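Local coordinates for protein 'Carboxyl esterase 2 (Tuber melanosporum Mel28, PDB 5MIF) that probably hydrolyses carboxylic esters, with an alpha/beta hydrolase fold, and belongs to a carboxylesterase family preferentially expressed in the symbiotic phase of the truffle, at residues 37-42 / 314-319; 237-242 / 286-291; 75-80 / 91-96. All blocks are in the same frame, centred on the assembly; numbering follows the deposited sequence.

Contact 1 (37-42 / 314-319)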
loop_
_atom_site.group_PDB
_atom_site.type_symbol
_atom_site.label_atom_id
_atom_site.label_comp_id
_atom_site.label_asym_id
_atom_site.label_seq_id
_atom_site.Cartn_x
_atom_site.Cartn_y
_atom_site.Cartn_z
ATOM N N PRO A 37 14.445 -5.249 -9.887
ATOM C CA PRO A 37 15.784 -4.911 -10.404
ATOM C C PRO A 37 16.513 -3.770 -9.688
ATOM O O PRO A 37 17.722 -3.881 -9.478
ATOM C CB PRO A 37 15.500 -4.533 -11.859
ATOM C CG PRO A 37 14.337 -5.383 -12.227
ATOM C CD PRO A 37 13.473 -5.431 -10.984
ATOM N N ILE A 38 15.819 -2.690 -9.346
ATOM C CA ILE A 38 16.475 -1.564 -8.689
ATOM C C ILE A 38 16.986 -1.945 -7.304
ATOM O O ILE A 38 18.099 -1.577 -6.916
ATOM C CB ILE A 38 15.541 -0.350 -8.552
ATOM C CG1 ILE A 38 15.195 0.218 -9.923
ATOM C CG2 ILE A 38 16.198 0.740 -7.727
ATOM C CD1 ILE A 38 14.332 1.458 -9.852
ATOM N N THR A 39 16.148 -2.660 -6.561
ATOM C CA THR A 39 16.487 -3.117 -5.223
ATOM C C THR A 39 17.584 -4.182 -5.268
ATOM O O THR A 39 18.487 -4.202 -4.431
ATOM C CB THR A 39 15.248 -3.663 -4.499
ATOM O OG1 THR A 39 14.290 -2.602 -4.358
ATOM C CG2 THR A 39 15.620 -4.182 -3.110
ATOM N N GLN A 40 17.484 -5.069 -6.250
ATOM C CA GLN A 40 18.484 -6.098 -6.483
ATOM C C GLN A 40 19.840 -5.473 -6.809
ATOM O O GLN A 40 20.861 -5.911 -6.302
ATOM C CB GLN A 40 18.035 -7.014 -7.618
ATOM C CG GLN A 40 18.934 -8.201 -7.852
ATOM C CD GLN A 40 18.969 -9.110 -6.650
ATOM O OE1 GLN A 40 17.962 -9.705 -6.277
ATOM N NE2 GLN A 40 20.136 -9.228 -6.039
ATOM N N ALA A 41 19.838 -4.444 -7.649
ATOM C CA ALA A 41 21.061 -3.724 -8.006
ATOM C C ALA A 41 21.703 -3.091 -6.784
ATOM O O ALA A 41 22.922 -3.125 -6.620
ATOM C CB ALA A 41 20.766 -2.662 -9.049
ATOM N N TYR A 42 20.880 -2.503 -5.926
ATOM C CA TYR A 42 21.385 -1.921 -4.687
ATOM C C TYR A 42 21.982 -2.985 -3.760
ATOM O O TYR A 42 23.039 -2.781 -3.169
ATOM C CB TYR A 42 20.278 -1.162 -3.967
ATOM C CG TYR A 42 20.698 -0.643 -2.619
ATOM C CD1 TYR A 42 21.305 0.601 -2.496
ATOM C CD2 TYR A 42 20.502 -1.397 -1.469
ATOM C CE1 TYR A 42 21.699 1.082 -1.265
ATOM C CE2 TYR A 42 20.888 -0.921 -0.231
ATOM C CZ TYR A 42 21.485 0.318 -0.135
ATOM O OH TYR A 42 21.877 0.801 1.099
ATOM N N GLY A 314 9.012 -7.514 -3.010
ATOM C CA GLY A 314 10.221 -7.289 -3.793
ATOM C C GLY A 314 11.185 -6.244 -3.241
ATOM O O GLY A 314 12.137 -5.843 -3.915
ATOM N N THR A 315 10.954 -5.788 -2.018
ATOM C CA THR A 315 11.844 -4.781 -1.452
ATOM C C THR A 315 12.335 -5.210 -0.079
ATOM O O THR A 315 11.913 -6.240 0.446
ATOM C CB THR A 315 11.170 -3.402 -1.374
ATOM O OG1 THR A 315 12.161 -2.400 -1.081
ATOM C CG2 THR A 315 10.091 -3.389 -0.312
ATOM N N ILE A 316 13.242 -4.415 0.486
ATOM C CA ILE A 316 13.988 -4.787 1.685
ATOM C C ILE A 316 13.944 -3.703 2.750
ATOM O O ILE A 316 13.485 -2.589 2.494
ATOM C CB ILE A 316 15.470 -5.066 1.347
ATOM C CG1 ILE A 316 16.126 -3.802 0.780
ATOM C CG2 ILE A 316 15.591 -6.259 0.394
ATOM C CD1 ILE A 316 17.568 -3.976 0.398
ATOM N N HIS A 317 14.445 -4.035 3.936
ATOM C CA HIS A 317 14.529 -3.096 5.048
ATOM C C HIS A 317 15.231 -1.802 4.623
ATOM O O HIS A 317 16.234 -1.838 3.902
ATOM C CB HIS A 317 15.260 -3.741 6.229
ATOM C CG HIS A 317 15.010 -3.064 7.540
ATOM N ND1 HIS A 317 13.949 -3.395 8.357
ATOM C CD2 HIS A 317 15.672 -2.064 8.171
ATOM C CE1 HIS A 317 13.978 -2.640 9.440
ATOM N NE2 HIS A 317 15.017 -1.829 9.356
ATOM N N GLY A 318 14.685 -0.663 5.033
ATOM C CA GLY A 318 15.298 0.614 4.730
ATOM C C GLY A 318 14.760 1.318 3.493
ATOM O O GLY A 318 15.206 2.425 3.184
ATOM N N PHE A 319 13.790 0.721 2.798
ATOM C CA PHE A 319 13.389 1.288 1.503
ATOM C C PHE A 319 12.837 2.709 1.602
ATOM O O PHE A 319 12.879 3.456 0.630
ATOM C CB PHE A 319 12.373 0.382 0.771
ATOM C CG PHE A 319 10.995 0.298 1.408
ATOM C CD1 PHE A 319 10.086 1.353 1.318
ATOM C CD2 PHE A 319 10.574 -0.882 2.000
ATOM C CE1 PHE A 319 8.822 1.249 1.874
ATOM C CE2 PHE A 319 9.303 -1.002 2.550
ATOM C CZ PHE A 319 8.425 0.062 2.493
HETATM O O HOH W 1 13.026 -0.725 -3.027
#
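The first turn of helix 37-47 passes segment 314-319, where the chain turns a corner at Gly-314, with Thr-39 closest to Thr-315, their CA atoms 6.2 Å apart, and no direct hydrogen bond joins the two segments. A single water does that work instead. It donates to Thr-39 OG1 over 2.6 Å and lies 2.7 Å from Thr-315 OG1, so the two hydroxyls are linked although the OG1 atoms themselves are 3.9 Å apart. Thr-39 OG1 is held a second time, by the carboxylate of Asp-36 just ahead of the helix. The methyl arm of the same residue supplies the apolar half of the contact. With CG2 anti to the backbone N and OG1 swung back beside it (chi1 -62°), Thr-39 slides past Ile-316 in the opposite direction, its CG2 lying 3.9 Å from Ile-316 CG1 and within similar reach of both methyls. Thr-39 CB also rests against the carbonyl O of Gly-314. Further along the helix, Tyr-42 brings CD2 to 4.3 Å from Ile-316 CD1, which meets the ring obliquely. Leu-325 of helix 323-326 touches all three of Thr-39, Tyr-42 and Ile-316. Immediately after Ile-316 the chain makes a type II turn to Phe-319, fastened by a weak bond from Phe-319 N to Ile-316 O and with Gly-318 at the positive-phi position. The turn carries His-317, whose NE2 is hydrogen-bonded to Ser-190 OG; this is consistent with the histidine loop of an alpha/beta hydrolase, whose preceding residues, Gly-314 to Ile-316, pack against the N-terminal helix.

Contact 2 (237-242 / 286-291); sequences PGLTTD and VDPIRQ
Leu-239 lies against the turn Asp-287 to Arg-290 and makes the dense half of this contact. Leu-239 CG packs 4.2 Å from Pro-288 CG, while the carbonyl O of Leu-239 abuts the CG-CD edge of the Pro-288 ring, 3.1 Å from CG. The Leu-239 side chain leaves with CG anti to the backbone N (chi1 172°), which sends Leu-239 CD2 across the carboxylate of Asp-287, 3.5 Å from OD1, and on to Ile-289 CB. Ile-244 of helix 241-251 touches Leu-239, Pro-288 and Ile-289, adding a further apolar wall. The turn follows strand 279-284 and probably corresponds to the acid loop of the alpha/beta hydrolase fold: Asp-287 OD2 is bonded to His-317, as in a Ser-His-Asp triad. The other Asp-287 oxygen, OD1, accepts from Ile-289 N over 2.7 Å, a capping bond that reaches the carboxylate from above its plane, 54° out. The two bonds together fix the rotation of the group. With an alanine in place of Asp-287, His-317 ND1 and Ile-289 N would probably be left without this acceptor, and Leu-239 CD2 would lose a neighbour. Towards Pro-237 the segments draw apart. Pro-237 CD only grazes Val-286 CG1, at 4.3 Å, and the carbonyl oxygens of these two residues are 4.2 Å apart, bridged by a water that donates to Pro-237 O at 2.8 Å and to Val-286 O at 2.6 Å.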
loop_
_atom_site.group_PDB
_atom_site.type_symbol
_atom_site.label_atom_id
_atom_site.label_comp_id
_atom_site.label_asym_id
_atom_site.label_seq_id
_atom_site.Cartn_x
_atom_site.Cartn_y
_atom_site.Cartn_z
ATOM N N PRO A 237 19.248 -9.466 2.148
ATOM C CA PRO A 237 19.941 -8.173 2.023
ATOM C C PRO A 237 19.249 -7.006 2.728
ATOM O O PRO A 237 18.055 -7.068 3.003
ATOM C CB PRO A 237 19.971 -7.938 0.507
ATOM C CG PRO A 237 18.869 -8.788 -0.046
ATOM C CD PRO A 237 18.767 -9.978 0.852
ATOM N N GLY A 238 20.009 -5.956 3.023
ATOM C CA GLY A 238 19.454 -4.751 3.616
ATOM C C GLY A 238 19.495 -4.714 5.134
ATOM O O GLY A 238 19.664 -3.651 5.729
ATOM N N LEU A 239 19.331 -5.877 5.755
ATOM C CA LEU A 239 19.337 -6.002 7.204
ATOM C C LEU A 239 19.594 -7.452 7.586
ATOM O O LEU A 239 18.832 -8.338 7.213
ATOM C CB LEU A 239 18.004 -5.544 7.801
ATOM C CG LEU A 239 17.830 -5.817 9.300
ATOM C CD1 LEU A 239 18.835 -5.003 10.096
ATOM C CD2 LEU A 239 16.389 -5.570 9.786
ATOM N N THR A 240 20.644 -7.690 8.365
ATOM C CA THR A 240 20.993 -9.051 8.755
ATOM C C THR A 240 20.675 -9.292 10.222
ATOM O O THR A 240 20.535 -8.347 10.996
ATOM C CB THR A 240 22.484 -9.341 8.520
ATOM O OG1 THR A 240 23.258 -8.758 9.579
ATOM C CG2 THR A 240 22.930 -8.771 7.177
ATOM N N THR A 241 20.571 -10.557 10.606
ATOM C CA THR A 241 20.297 -10.898 11.990
ATOM C C THR A 241 21.447 -10.448 12.895
ATOM O O THR A 241 21.233 -10.133 14.060
ATOM C CB THR A 241 20.055 -12.407 12.167
ATOM O OG1 THR A 241 21.001 -13.138 11.375
ATOM C CG2 THR A 241 18.643 -12.776 11.735
ATOM N N ASP A 242 22.663 -10.419 12.359
ATOM C CA ASP A 242 23.814 -9.958 13.127
ATOM C C ASP A 242 23.750 -8.466 13.419
ATOM O O ASP A 242 24.087 -8.028 14.520
ATOM C CB ASP A 242 25.120 -10.290 12.406
ATOM C CG ASP A 242 25.467 -11.764 12.487
ATOM O OD1 ASP A 242 24.822 -12.488 13.282
ATOM O OD2 ASP A 242 26.400 -12.191 11.773
ATOM N N VAL A 286 11.130 -8.727 1.987
ATOM C CA VAL A 286 12.387 -9.430 2.233
ATOM C C VAL A 286 13.142 -8.717 3.354
ATOM O O VAL A 286 13.914 -7.788 3.127
ATOM C CB VAL A 286 13.214 -9.521 0.937
ATOM C CG1 VAL A 286 14.530 -10.244 1.169
ATOM C CG2 VAL A 286 12.394 -10.233 -0.141
ATOM N N ASP A 287 12.885 -9.169 4.574
ATOM C CA ASP A 287 13.254 -8.442 5.779
ATOM C C ASP A 287 13.086 -9.338 6.995
ATOM O O ASP A 287 11.983 -9.804 7.270
ATOM C CB ASP A 287 12.383 -7.192 5.934
ATOM C CG ASP A 287 12.803 -6.302 7.104
ATOM O OD1 ASP A 287 13.594 -6.731 7.967
ATOM O OD2 ASP A 287 12.301 -5.160 7.195
ATOM N N PRO A 288 14.181 -9.565 7.742
ATOM C CA PRO A 288 14.119 -10.343 8.981
ATOM C C PRO A 288 13.096 -9.793 9.969
ATOM O O PRO A 288 12.488 -10.560 10.711
ATOM C CB PRO A 288 15.525 -10.187 9.577
ATOM C CG PRO A 288 16.357 -9.666 8.523
ATOM C CD PRO A 288 15.515 -8.988 7.512
ATOM N N ILE A 289 12.910 -8.478 9.971
ATOM C CA ILE A 289 12.082 -7.844 10.993
ATOM C C ILE A 289 10.607 -7.741 10.535
ATOM O O ILE A 289 9.756 -7.226 11.263
ATOM C CB ILE A 289 12.651 -6.443 11.370
ATOM C CG1 ILE A 289 12.416 -6.134 12.840
ATOM C CG2 ILE A 289 12.100 -5.343 10.502
ATOM C CD1 ILE A 289 13.280 -6.964 13.736
ATOM N N ARG A 290 10.308 -8.250 9.341
ATOM C CA ARG A 290 8.956 -8.150 8.776
ATOM C C ARG A 290 7.863 -8.701 9.706
ATOM O O ARG A 290 6.822 -8.072 9.878
ATOM C CB ARG A 290 8.888 -8.872 7.424
ATOM C CG ARG A 290 7.548 -8.729 6.704
ATOM C CD ARG A 290 7.473 -9.666 5.509
ATOM N NE ARG A 290 7.135 -11.019 5.945
ATOM C CZ ARG A 290 7.401 -12.129 5.259
ATOM N NH1 ARG A 290 8.015 -12.059 4.086
ATOM N NH2 ARG A 290 7.041 -13.312 5.743
ATOM N N GLN A 291 8.097 -9.867 10.305
ATOM C CA GLN A 291 7.084 -10.511 11.151
ATOM C C GLN A 291 6.628 -9.641 12.333
ATOM O O GLN A 291 5.461 -9.690 12.751
ATOM C CB GLN A 291 7.607 -11.855 11.674
ATOM C CG GLN A 291 6.563 -12.691 12.409
ATOM C CD GLN A 291 5.550 -13.325 11.471
ATOM O OE1 GLN A 291 5.904 -13.807 10.394
ATOM N NE2 GLN A 291 4.277 -13.307 11.867
HETATM O O HOH W 2 15.776 -6.542 4.492
#

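Contact 3 (75-80 / 91-96); sequences FTTKIL and TAYLYK
Thr-76 to Leu-80 pair with Lys-96 to Ala-92 as the two arms of an antiparallel beta hairpin, strands 75-82 and 90-97, at one margin of the alpha/beta hydrolase sheet. Three hydrogen-bonded pairs alternate with the non-hydrogen-bonded pairs Thr-77/Tyr-95 and Ile-79/Tyr-93. In each hydrogen-bonded pair both N-H groups and both carbonyls are used: Thr-76 N reaches Lys-96 O at 2.8 Å, Leu-94 N reaches Lys-78 O at 2.9 Å, and Leu-80 N reaches Ala-92 O at 2.7 Å, the last nearly in line with the C=O bond (172°), and the reciprocal bonds complete the set. Leu-94 O is gripped twice, because a water donates to it over 2.9 Å besides Lys-78 N; the same water lies 2.8 Å from Thr-76 OG1. The intervening residues of strand 90-97 direct their backbone polar groups away from strand 75-82, to the next strand: Thr-91, Tyr-93 and Tyr-95 bond to Asp-147, Phe-145 and Val-143 of strand 142-147. Lys-96, bent in mid-chain, delivers NZ to the carbonyl O of Leu-177. On the Tyr-93 and Tyr-95 face, Phe-75 lies beside Tyr-95 with ring centroids 5.2 Å apart and planes at 71°, both rings touching Ile-136 of helix 129-139. Ile-79 runs alongside Tyr-93, its CG2 being 3.9 Å from Tyr-93 CE2. Between these neighbours Thr-77 places OG1 beside its own backbone N (chi1 -61°), where it meets the edge of the Tyr-95 ring in plane, 3.3 Å from CD1.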
loop_
_atom_site.group_PDB
_atom_site.type_symbol
_atom_site.label_atom_id
_atom_site.label_comp_id
_atom_site.label_asym_id
_atom_site.label_seq_id
_atom_site.Cartn_x
_atom_site.Cartn_y
_atom_site.Cartn_z
ATOM N N PHE A 75 11.438 23.895 2.277
ATOM C CA PHE A 75 10.866 24.040 3.607
ATOM C C PHE A 75 11.775 24.893 4.483
ATOM O O PHE A 75 12.975 24.975 4.246
ATOM C CB PHE A 75 10.611 22.660 4.243
ATOM C CG PHE A 75 11.778 21.709 4.139
ATOM C CD1 PHE A 75 12.815 21.745 5.065
ATOM C CD2 PHE A 75 11.817 20.754 3.135
ATOM C CE1 PHE A 75 13.887 20.849 4.973
ATOM C CE2 PHE A 75 12.879 19.855 3.039
ATOM C CZ PHE A 75 13.915 19.901 3.959
ATOM N N THR A 76 11.201 25.526 5.499
ATOM C CA THR A 76 12.005 26.254 6.468
ATOM C C THR A 76 12.469 25.309 7.577
ATOM O O THR A 76 11.839 24.279 7.832
ATOM C CB THR A 76 11.238 27.420 7.096
ATOM O OG1 THR A 76 10.054 26.926 7.726
ATOM C CG2 THR A 76 10.877 28.471 6.038
ATOM N N THR A 77 13.560 25.687 8.236
ATOM C CA THR A 77 14.148 24.918 9.335
ATOM C C THR A 77 14.289 25.779 10.585
ATOM O O THR A 77 14.911 26.845 10.538
ATOM C CB THR A 77 15.551 24.385 8.988
ATOM O OG1 THR A 77 15.485 23.506 7.865
ATOM C CG2 THR A 77 16.150 23.640 10.177
ATOM N N LYS A 78 13.723 25.329 11.699
ATOM C CA LYS A 78 14.020 25.972 12.970
ATOM C C LYS A 78 14.738 24.957 13.866
ATOM O O LYS A 78 14.212 23.878 14.163
ATOM C CB LYS A 78 12.751 26.515 13.634
ATOM C CG LYS A 78 13.034 27.277 14.923
ATOM C CD LYS A 78 11.834 28.082 15.398
ATOM C CE LYS A 78 12.254 29.091 16.470
ATOM N NZ LYS A 78 11.200 30.105 16.780
ATOM N N ILE A 79 15.958 25.304 14.263
ATOM C CA ILE A 79 16.786 24.448 15.108
ATOM C C ILE A 79 16.479 24.678 16.581
ATOM O O ILE A 79 16.598 25.796 17.096
ATOM C CB ILE A 79 18.271 24.701 14.830
ATOM C CG1 ILE A 79 18.506 24.702 13.317
ATOM C CG2 ILE A 79 19.134 23.666 15.539
ATOM C CD1 ILE A 79 19.925 24.998 12.893
ATOM N N LEU A 80 16.060 23.612 17.256
ATOM C CA LEU A 80 15.607 23.723 18.636
ATOM C C LEU A 80 16.475 22.921 19.607
ATOM O O LEU A 80 16.708 21.725 19.416
ATOM C CB LEU A 80 14.142 23.281 18.735
ATOM C CG LEU A 80 13.162 24.120 17.899
ATOM C CD1 LEU A 80 11.789 23.468 17.839
ATOM C CD2 LEU A 80 13.068 25.552 18.458
ATOM N N THR A 91 17.711 17.781 21.040
ATOM C CA THR A 91 17.801 18.543 19.816
ATOM C C THR A 91 16.624 18.185 18.910
ATOM O O THR A 91 16.328 17.016 18.693
ATOM C CB THR A 91 19.148 18.276 19.098
ATOM O OG1 THR A 91 20.220 18.717 19.939
ATOM C CG2 THR A 91 19.223 19.059 17.801
ATOM N N ALA A 92 15.933 19.198 18.405
ATOM C CA ALA A 92 14.832 18.957 17.481
ATOM C C ALA A 92 14.883 19.953 16.323
ATOM O O ALA A 92 15.291 21.107 16.497
ATOM C CB ALA A 92 13.487 19.041 18.218
ATOM N N TYR A 93 14.490 19.496 15.139
ATOM C CA TYR A 93 14.371 20.376 13.995
ATOM C C TYR A 93 12.896 20.498 13.589
ATOM O O TYR A 93 12.247 19.493 13.313
ATOM C CB TYR A 93 15.204 19.863 12.820
ATOM C CG TYR A 93 16.691 19.735 13.108
ATOM C CD1 TYR A 93 17.205 18.600 13.732
ATOM C CD2 TYR A 93 17.573 20.763 12.792
ATOM C CE1 TYR A 93 18.574 18.484 14.012
ATOM C CE2 TYR A 93 18.935 20.660 13.063
ATOM C CZ TYR A 93 19.429 19.523 13.677
ATOM O OH TYR A 93 20.778 19.430 13.943
ATOM N N LEU A 94 12.366 21.717 13.527
ATOM C CA LEU A 94 11.005 21.896 13.025
ATOM C C LEU A 94 11.054 22.310 11.559
ATOM O O LEU A 94 11.528 23.393 11.232
ATOM C CB LEU A 94 10.238 22.938 13.838
ATOM C CG LEU A 94 8.774 23.184 13.424
ATOM C CD1 LEU A 94 7.931 21.928 13.655
ATOM C CD2 LEU A 94 8.176 24.372 14.163
ATOM N N TYR A 95 10.575 21.437 10.681
ATOM C CA TYR A 95 10.533 21.745 9.258
ATOM C C TYR A 95 9.116 22.102 8.827
ATOM O O TYR A 95 8.182 21.350 9.107
ATOM C CB TYR A 95 11.033 20.575 8.431
ATOM C CG TYR A 95 12.419 20.076 8.777
ATOM C CD1 TYR A 95 13.558 20.846 8.514
ATOM C CD2 TYR A 95 12.593 18.804 9.302
ATOM C CE1 TYR A 95 14.836 20.350 8.800
ATOM C CE2 TYR A 95 13.842 18.308 9.594
ATOM C CZ TYR A 95 14.960 19.073 9.346
ATOM O OH TYR A 95 16.185 18.523 9.647
ATOM N N LYS A 96 8.962 23.252 8.169
ATOM C CA LYS A 96 7.652 23.717 7.687
ATOM C C LYS A 96 7.638 23.993 6.191
ATOM O O LYS A 96 8.556 24.613 5.672
ATOM C CB LYS A 96 7.225 24.992 8.418
ATOM C CG LYS A 96 7.160 24.876 9.916
ATOM C CD LYS A 96 6.414 26.055 10.513
ATOM C CE LYS A 96 7.373 27.211 10.726
ATOM N NZ LYS A 96 6.671 28.441 11.143
HETATM O O HOH W 3 10.598 26.005 10.349
#

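In the fold
Contacts 1 and 2 adjoin each other, with centres 12 Å apart, and together they frame the probable catalytic site. His-317 ND1 of contact 1 stands 2.7 Å from Asp-287 OD2 of contact 2, a probable hydrogen bond, while Ser-190, on the likely nucleophile elbow, would complete the triad. A second tie, Thr-315 O to Val-286 N at 3.0 Å, joins the two loops by their backbones, and Ile-289 CG2 packs against His-317 ND1. Contact 3 is remote: its centre lies about 30 Å from that of contact 1 and about 32 Å from that of contact 2, and it sits across the chain's centre from contact 2, in the hairpin at the far end of the sheet.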